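Local coordinates for putative phosphomannomutase (Thermus thermophilus, PDB 1TUO), which probably isomerises phosphosugars as a magnesium-dependent member of the phosphohexose mutase family, perhaps with phosphopentomutase activity, at residues Met8-Glu17 against Ala133-Glu142; Tyr423-Arg431 against Arg440-Pro448. One frame throughout, in Å; residues are numbered along the deposited sequence.

Contact 1: Met8-Glu17 against Ala133-Glu142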
# COMPACT_ATOMS: atom_id res chain seq x y z
N MET A 8 0.44 33.37 -14.42
CA MET A 8 1.73 33.30 -13.67
C MET A 8 2.33 31.90 -13.71
O MET A 8 1.93 31.06 -14.52
CB MET A 8 1.53 33.73 -12.21
CG MET A 8 1.22 35.20 -12.04
SD MET A 8 2.57 36.25 -12.62
CE MET A 8 3.55 36.41 -11.12
N SER A 9 3.30 31.66 -12.83
CA SER A 9 3.97 30.37 -12.75
C SER A 9 2.97 29.24 -12.51
O SER A 9 1.87 29.47 -12.01
CB SER A 9 5.01 30.37 -11.63
OG SER A 9 5.67 29.12 -11.54
N ALA A 10 3.36 28.03 -12.88
CA ALA A 10 2.51 26.86 -12.71
C ALA A 10 2.25 26.59 -11.23
O ALA A 10 3.17 26.28 -10.48
CB ALA A 10 3.15 25.65 -13.36
N PRO A 11 0.98 26.70 -10.80
CA PRO A 11 0.65 26.44 -9.40
C PRO A 11 0.79 24.95 -9.07
O PRO A 11 0.25 24.10 -9.78
CB PRO A 11 -0.79 26.93 -9.29
CG PRO A 11 -1.34 26.64 -10.66
CD PRO A 11 -0.21 27.11 -11.56
N ILE A 12 1.52 24.65 -8.01
CA ILE A 12 1.74 23.27 -7.60
C ILE A 12 0.77 22.85 -6.51
O ILE A 12 1.02 23.08 -5.32
CB ILE A 12 3.18 23.07 -7.08
CG1 ILE A 12 4.18 23.38 -8.20
CG2 ILE A 12 3.36 21.65 -6.58
CD1 ILE A 12 5.62 23.32 -7.76
N ARG A 13 -0.34 22.23 -6.90
CA ARG A 13 -1.35 21.78 -5.95
C ARG A 13 -1.16 20.31 -5.62
O ARG A 13 -0.98 19.48 -6.51
CB ARG A 13 -2.75 22.00 -6.52
CG ARG A 13 -3.00 23.39 -7.07
CD ARG A 13 -4.46 23.59 -7.45
NE ARG A 13 -4.68 24.85 -8.15
CZ ARG A 13 -4.40 26.05 -7.65
NH1 ARG A 13 -4.64 27.14 -8.37
NH2 ARG A 13 -3.89 26.17 -6.43
N PHE A 14 -1.20 19.98 -4.33
CA PHE A 14 -1.03 18.60 -3.90
C PHE A 14 -2.30 17.79 -4.12
O PHE A 14 -3.37 18.34 -4.35
CB PHE A 14 -0.64 18.55 -2.42
CG PHE A 14 0.75 19.04 -2.13
CD1 PHE A 14 1.34 18.79 -0.90
CD2 PHE A 14 1.47 19.76 -3.09
CE1 PHE A 14 2.62 19.25 -0.62
CE2 PHE A 14 2.75 20.23 -2.81
CZ PHE A 14 3.33 19.97 -1.57
N GLY A 15 -2.16 16.46 -4.06
CA GLY A 15 -3.30 15.59 -4.26
C GLY A 15 -3.33 14.45 -3.27
O GLY A 15 -2.75 13.39 -3.51
N THR A 16 -4.03 14.66 -2.15
CA THR A 16 -4.13 13.65 -1.11
C THR A 16 -2.73 13.17 -0.75
O THR A 16 -2.31 12.08 -1.15
CB THR A 16 -4.98 12.45 -1.57
OG1 THR A 16 -6.30 12.91 -1.91
CG2 THR A 16 -5.10 11.42 -0.46
N GLU A 17 -2.01 14.01 -0.01
CA GLU A 17 -0.65 13.71 0.41
C GLU A 17 0.34 13.75 -0.75
O GLU A 17 0.30 12.91 -1.65
CB GLU A 17 -0.59 12.34 1.11
CG GLU A 17 -1.11 12.34 2.54
CD GLU A 17 -2.48 12.99 2.69
OE1 GLU A 17 -2.59 14.21 2.44
OE2 GLU A 17 -3.44 12.28 3.05
N ALA A 133 0.30 18.61 5.08
CA ALA A 133 0.33 18.65 3.62
C ALA A 133 -0.03 20.06 3.14
O ALA A 133 0.59 20.61 2.23
CB ALA A 133 -0.65 17.65 3.06
N LYS A 134 -1.05 20.63 3.76
CA LYS A 134 -1.50 21.97 3.40
C LYS A 134 -0.44 23.01 3.71
O LYS A 134 -0.24 23.95 2.95
CB LYS A 134 -2.79 22.31 4.14
CG LYS A 134 -4.03 21.60 3.60
CD LYS A 134 -4.29 22.00 2.15
CE LYS A 134 -5.57 21.37 1.61
NZ LYS A 134 -5.85 21.81 0.21
N ALA A 135 0.25 22.84 4.83
CA ALA A 135 1.29 23.77 5.24
C ALA A 135 2.43 23.82 4.23
O ALA A 135 2.94 24.89 3.89
CB ALA A 135 1.81 23.39 6.62
N ILE A 136 2.84 22.65 3.75
CA ILE A 136 3.92 22.57 2.78
C ILE A 136 3.48 23.19 1.44
O ILE A 136 4.22 23.94 0.82
CB ILE A 136 4.35 21.09 2.56
CG1 ILE A 136 4.96 20.54 3.86
CG2 ILE A 136 5.35 20.99 1.43
CD1 ILE A 136 5.13 19.02 3.88
N GLU A 137 2.26 22.87 1.03
CA GLU A 137 1.71 23.38 -0.23
C GLU A 137 1.69 24.91 -0.23
O GLU A 137 2.01 25.55 -1.23
CB GLU A 137 0.29 22.87 -0.43
CG GLU A 137 -0.35 23.32 -1.74
CD GLU A 137 -1.83 22.96 -1.81
OE1 GLU A 137 -2.26 22.44 -2.85
OE2 GLU A 137 -2.55 23.21 -0.82
N ALA A 138 1.31 25.48 0.91
CA ALA A 138 1.23 26.93 1.04
C ALA A 138 2.58 27.62 0.86
O ALA A 138 2.63 28.79 0.46
CB ALA A 138 0.63 27.29 2.40
N LEU A 139 3.66 26.91 1.15
CA LEU A 139 5.01 27.47 1.05
C LEU A 139 5.72 27.31 -0.29
O LEU A 139 6.88 27.69 -0.42
CB LEU A 139 5.89 26.89 2.16
CG LEU A 139 5.49 27.28 3.58
CD1 LEU A 139 6.27 26.43 4.57
CD2 LEU A 139 5.78 28.77 3.80
N VAL A 140 5.04 26.75 -1.28
CA VAL A 140 5.67 26.57 -2.59
C VAL A 140 5.89 27.94 -3.24
O VAL A 140 4.94 28.68 -3.48
CB VAL A 140 4.80 25.71 -3.53
CG1 VAL A 140 5.44 25.64 -4.92
CG2 VAL A 140 4.66 24.30 -2.96
N PRO A 141 7.16 28.28 -3.53
CA PRO A 141 7.49 29.57 -4.15
C PRO A 141 7.20 29.54 -5.64
O PRO A 141 7.13 28.48 -6.25
CB PRO A 141 8.97 29.71 -3.86
CG PRO A 141 9.45 28.30 -4.00
CD PRO A 141 8.38 27.50 -3.26
N GLU A 142 7.03 30.72 -6.24
CA GLU A 142 6.76 30.80 -7.67
C GLU A 142 7.99 30.35 -8.43
O GLU A 142 7.89 29.73 -9.50
CB GLU A 142 6.40 32.23 -8.07
CG GLU A 142 5.06 32.69 -7.54
CD GLU A 142 3.92 31.84 -8.05
OE1 GLU A 142 3.69 31.83 -9.28
OE2 GLU A 142 3.26 31.17 -7.23
O HOH W 1 1.24 25.47 -3.95
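F14 lays one face of its ring on the side chain of E137. CB of E137 stands 4.0 Å from the centroid of the F14 ring and only 3° off the ring normal. This is a CH-pi contact over the ring centre. I136 comes to the same ring from another side. Its CG2 lies 3.8 Å from F14 CZ, at the ring edge and near the ring plane. The two side chains cross at about a right angle.

E137 also grips the backbone of F14. E137 CG is anti to the backbone N (chi1 -178°) and the chain runs on extended, which carries the carboxylate past the ring to the loop. F14 N donates to E137 OE1 at 3.1 Å, and the N-H comes from above the carboxylate plane. K134 NZ makes a long salt bridge to the other oxygen, E137 OE2. One water donates to both I12 O and E137 O, so it links the loop to the end of the helix.

Residues 8-17 form the N-terminal loop before strand 19-22. Residues 133-142 cover the last part of helix 130-138 and the chain that follows it. Both belong to the alpha/beta/alpha domain I of the family.

Beyond the helix, CD1 of I12 packs on CG1 of V140 at 3.7 Å, again nearly at a right angle. Further out, S9 OG bonds to E142 O at 3.1 Å, in the carbonyl plane and on a lone pair. The OG of S9 lies opposite its backbone N (chi1 -180°), which turns it to that carbonyl.

R34 of helix 29-45 ties both segments together from outside. It donates to A10 O and P141 O. The same helix brings T31 against I12 and L35 against F14.

Contact 2: Tyr423-Arg431 against Arg440-Pro448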
# COMPACT_ATOMS: atom_id res chain seq x y z
N TYR A 423 -27.76 -2.96 0.23
CA TYR A 423 -28.72 -4.00 -0.12
C TYR A 423 -28.48 -5.16 0.82
O TYR A 423 -27.50 -5.18 1.56
CB TYR A 423 -28.49 -4.49 -1.55
CG TYR A 423 -28.65 -3.43 -2.61
CD1 TYR A 423 -29.92 -3.06 -3.07
CD2 TYR A 423 -27.54 -2.79 -3.15
CE1 TYR A 423 -30.07 -2.09 -4.05
CE2 TYR A 423 -27.68 -1.81 -4.12
CZ TYR A 423 -28.95 -1.47 -4.57
OH TYR A 423 -29.09 -0.51 -5.54
N GLU A 424 -29.39 -6.12 0.81
CA GLU A 424 -29.23 -7.30 1.63
C GLU A 424 -28.23 -8.15 0.86
O GLU A 424 -28.49 -8.55 -0.27
CB GLU A 424 -30.56 -8.04 1.77
CG GLU A 424 -30.50 -9.30 2.62
CD GLU A 424 -30.26 -9.01 4.10
OE1 GLU A 424 -30.14 -9.97 4.88
OE2 GLU A 424 -30.20 -7.82 4.47
N GLU A 425 -27.07 -8.40 1.47
CA GLU A 425 -26.04 -9.22 0.84
C GLU A 425 -25.31 -8.56 -0.34
O GLU A 425 -24.54 -9.22 -1.04
CB GLU A 425 -26.64 -10.56 0.39
CG GLU A 425 -27.27 -11.36 1.52
CD GLU A 425 -27.93 -12.63 1.04
OE1 GLU A 425 -27.25 -13.44 0.37
OE2 GLU A 425 -29.13 -12.83 1.32
N ALA A 426 -25.54 -7.27 -0.57
CA ALA A 426 -24.87 -6.57 -1.66
C ALA A 426 -24.72 -5.07 -1.39
O ALA A 426 -25.56 -4.46 -0.72
CB ALA A 426 -25.62 -6.79 -2.97
N TRP A 427 -23.65 -4.48 -1.92
CA TRP A 427 -23.39 -3.06 -1.75
C TRP A 427 -22.81 -2.48 -3.04
O TRP A 427 -21.99 -3.10 -3.71
CB TRP A 427 -22.42 -2.83 -0.57
CG TRP A 427 -21.15 -2.05 -0.89
CD1 TRP A 427 -21.06 -0.86 -1.57
CD2 TRP A 427 -19.81 -2.42 -0.56
NE1 TRP A 427 -19.75 -0.47 -1.68
CE2 TRP A 427 -18.96 -1.41 -1.07
CE3 TRP A 427 -19.24 -3.50 0.13
CZ2 TRP A 427 -17.57 -1.45 -0.92
CZ3 TRP A 427 -17.85 -3.54 0.27
CH2 TRP A 427 -17.04 -2.53 -0.25
N VAL A 428 -23.26 -1.27 -3.37
CA VAL A 428 -22.79 -0.57 -4.56
C VAL A 428 -22.36 0.83 -4.17
O VAL A 428 -23.16 1.61 -3.65
CB VAL A 428 -23.90 -0.47 -5.62
CG1 VAL A 428 -23.37 0.24 -6.86
CG2 VAL A 428 -24.41 -1.85 -5.98
N LEU A 429 -21.09 1.14 -4.41
CA LEU A 429 -20.53 2.44 -4.06
C LEU A 429 -20.12 3.27 -5.26
O LEU A 429 -19.37 2.80 -6.12
CB LEU A 429 -19.31 2.24 -3.15
CG LEU A 429 -18.46 3.47 -2.81
CD1 LEU A 429 -19.26 4.42 -1.93
CD2 LEU A 429 -17.19 3.03 -2.09
N PHE A 430 -20.61 4.50 -5.32
CA PHE A 430 -20.26 5.42 -6.39
C PHE A 430 -19.33 6.47 -5.79
O PHE A 430 -19.67 7.11 -4.79
CB PHE A 430 -21.50 6.13 -6.96
CG PHE A 430 -22.59 5.21 -7.42
CD1 PHE A 430 -23.48 4.65 -6.52
CD2 PHE A 430 -22.73 4.91 -8.78
CE1 PHE A 430 -24.51 3.82 -6.95
CE2 PHE A 430 -23.76 4.08 -9.22
CZ PHE A 430 -24.65 3.53 -8.31
N ARG A 431 -18.16 6.66 -6.40
CA ARG A 431 -17.19 7.65 -5.94
C ARG A 431 -16.67 8.47 -7.10
O ARG A 431 -16.03 7.94 -8.01
CB ARG A 431 -16.02 6.96 -5.23
CG ARG A 431 -16.30 6.61 -3.78
CD ARG A 431 -15.11 5.88 -3.14
NE ARG A 431 -13.86 6.62 -3.29
CZ ARG A 431 -13.64 7.83 -2.79
NH1 ARG A 431 -14.59 8.46 -2.11
NH2 ARG A 431 -12.46 8.42 -2.97
N ARG A 440 -16.06 6.16 -10.19
CA ARG A 440 -15.64 4.81 -9.89
C ARG A 440 -16.75 4.07 -9.15
O ARG A 440 -17.30 4.56 -8.17
CB ARG A 440 -14.37 4.83 -9.03
CG ARG A 440 -13.23 5.61 -9.67
CD ARG A 440 -11.98 5.57 -8.81
NE ARG A 440 -11.47 4.21 -8.64
CZ ARG A 440 -10.34 3.91 -8.02
NH1 ARG A 440 -9.58 4.87 -7.50
NH2 ARG A 440 -9.95 2.64 -7.92
N ILE A 441 -17.08 2.88 -9.65
CA ILE A 441 -18.12 2.07 -9.04
C ILE A 441 -17.51 0.82 -8.42
O ILE A 441 -16.86 0.03 -9.11
CB ILE A 441 -19.20 1.68 -10.08
CG1 ILE A 441 -19.79 2.95 -10.71
CG2 ILE A 441 -20.29 0.86 -9.42
CD1 ILE A 441 -20.90 2.69 -11.73
N TYR A 442 -17.70 0.67 -7.12
CA TYR A 442 -17.19 -0.48 -6.38
C TYR A 442 -18.39 -1.35 -6.03
O TYR A 442 -19.39 -0.84 -5.53
CB TYR A 442 -16.51 -0.05 -5.07
CG TYR A 442 -15.53 1.09 -5.19
CD1 TYR A 442 -15.96 2.38 -5.49
CD2 TYR A 442 -14.17 0.89 -4.96
CE1 TYR A 442 -15.06 3.44 -5.55
CE2 TYR A 442 -13.26 1.94 -5.02
CZ TYR A 442 -13.72 3.22 -5.32
OH TYR A 442 -12.84 4.27 -5.37
N VAL A 443 -18.30 -2.65 -6.29
CA VAL A 443 -19.40 -3.53 -5.99
C VAL A 443 -18.98 -4.80 -5.28
O VAL A 443 -18.02 -5.47 -5.68
CB VAL A 443 -20.19 -3.95 -7.27
CG1 VAL A 443 -21.23 -5.00 -6.93
CG2 VAL A 443 -20.88 -2.73 -7.88
N GLU A 444 -19.71 -5.12 -4.21
CA GLU A 444 -19.49 -6.35 -3.48
C GLU A 444 -20.85 -7.05 -3.42
O GLU A 444 -21.87 -6.43 -3.12
CB GLU A 444 -19.00 -6.11 -2.05
CG GLU A 444 -18.92 -7.41 -1.26
CD GLU A 444 -18.20 -7.28 0.06
OE1 GLU A 444 -18.41 -6.26 0.76
OE2 GLU A 444 -17.44 -8.21 0.40
N ALA A 445 -20.85 -8.34 -3.72
CA ALA A 445 -22.07 -9.14 -3.70
C ALA A 445 -21.71 -10.59 -3.40
O ALA A 445 -20.53 -10.94 -3.29
CB ALA A 445 -22.81 -9.03 -5.03
N GLN A 446 -22.73 -11.44 -3.29
CA GLN A 446 -22.52 -12.85 -2.97
C GLN A 446 -21.88 -13.70 -4.07
O GLN A 446 -21.27 -14.72 -3.79
CB GLN A 446 -23.85 -13.48 -2.55
CG GLN A 446 -23.72 -14.49 -1.42
CD GLN A 446 -23.41 -13.84 -0.07
OE1 GLN A 446 -23.27 -14.52 0.94
NE2 GLN A 446 -23.29 -12.52 -0.07
N SER A 447 -22.02 -13.28 -5.33
CA SER A 447 -21.45 -14.04 -6.43
C SER A 447 -20.87 -13.12 -7.49
O SER A 447 -21.23 -11.94 -7.56
CB SER A 447 -22.53 -14.90 -7.08
OG SER A 447 -23.51 -14.08 -7.71
N PRO A 448 -19.96 -13.64 -8.33
CA PRO A 448 -19.37 -12.79 -9.38
C PRO A 448 -20.44 -12.42 -10.40
O PRO A 448 -20.37 -11.37 -11.02
CB PRO A 448 -18.30 -13.69 -10.00
CG PRO A 448 -17.98 -14.67 -8.90
CD PRO A 448 -19.32 -14.97 -8.31
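L429 and Y442 form the middle hydrogen-bonded pair of two antiparallel strands. L429 N donates to Y442 O at 2.8 Å and almost straight, at 175°. Y442 N returns a bond to L429 O. W427 with E444 and R431 with R440 make the same reciprocal pairs, so six backbone bonds join the strands. Between them sit the non-hydrogen-bonded pairs V428 with V443 and F430 with I441. CA-H...O contacts add to the backbone bonds; I441 CA lies 3.3 Å from L429 O.

The apolar contacts fall on both faces of the sheet. On one, V428 CG1 meets V443 CG2 at 4.0 Å and F430 CD2 meets I441 CG1 at the same distance. In each pair the side chains lie alongside and point the same way. On the other face, L429 CD2 touches Y442 CD1 at 3.7 Å. Next to it, the aliphatic part of R431 packs on the tyrosine, with R431 CD 3.4 Å from Y442 CE1.

The strands make a beta hairpin in the antiparallel sheet of the C-terminal domain. Strand 419-423 flanks 426-431, strand 382-386 flanks 440-445, and helix 448-459 packs on V443 and I441 through L454 and L455.

Polar side chains gather on the face of L429 and Y442. R431 bends at chi3 (53°), which brings its NE to Y442 OH at 3.3 Å. The hydroxyl lies near the guanidinium plane, but the bond is bent, at 138°. R431 NH1 has a salt bridge to D417. The carboxylate of E444 is buried and well satisfied: OE1 accepts from W295 N, while OE2 is hydrogen-bonded to T294 and H381.

Overall arrangement
Contact 1 starts at M8, the first modelled residue. It closes a long loop of 115 residues, which holds helices and strands of domain I, and fastens the N-terminal loop to the end of helix 130-138. The chain then runs on through the ranges of domains II and III. Contact 2 comes near the C terminus and is local, with eight residues between its segments. It pairs two neighbouring strands of the C-terminal domain. The contacts follow in series and neither nest nor cross. The centres of contact 1 and contact 2 are about 36 Å apart. The nearest atoms of contact 1 and contact 2 are about 8 Å apart and do not touch. Each ties together parts of its own domain.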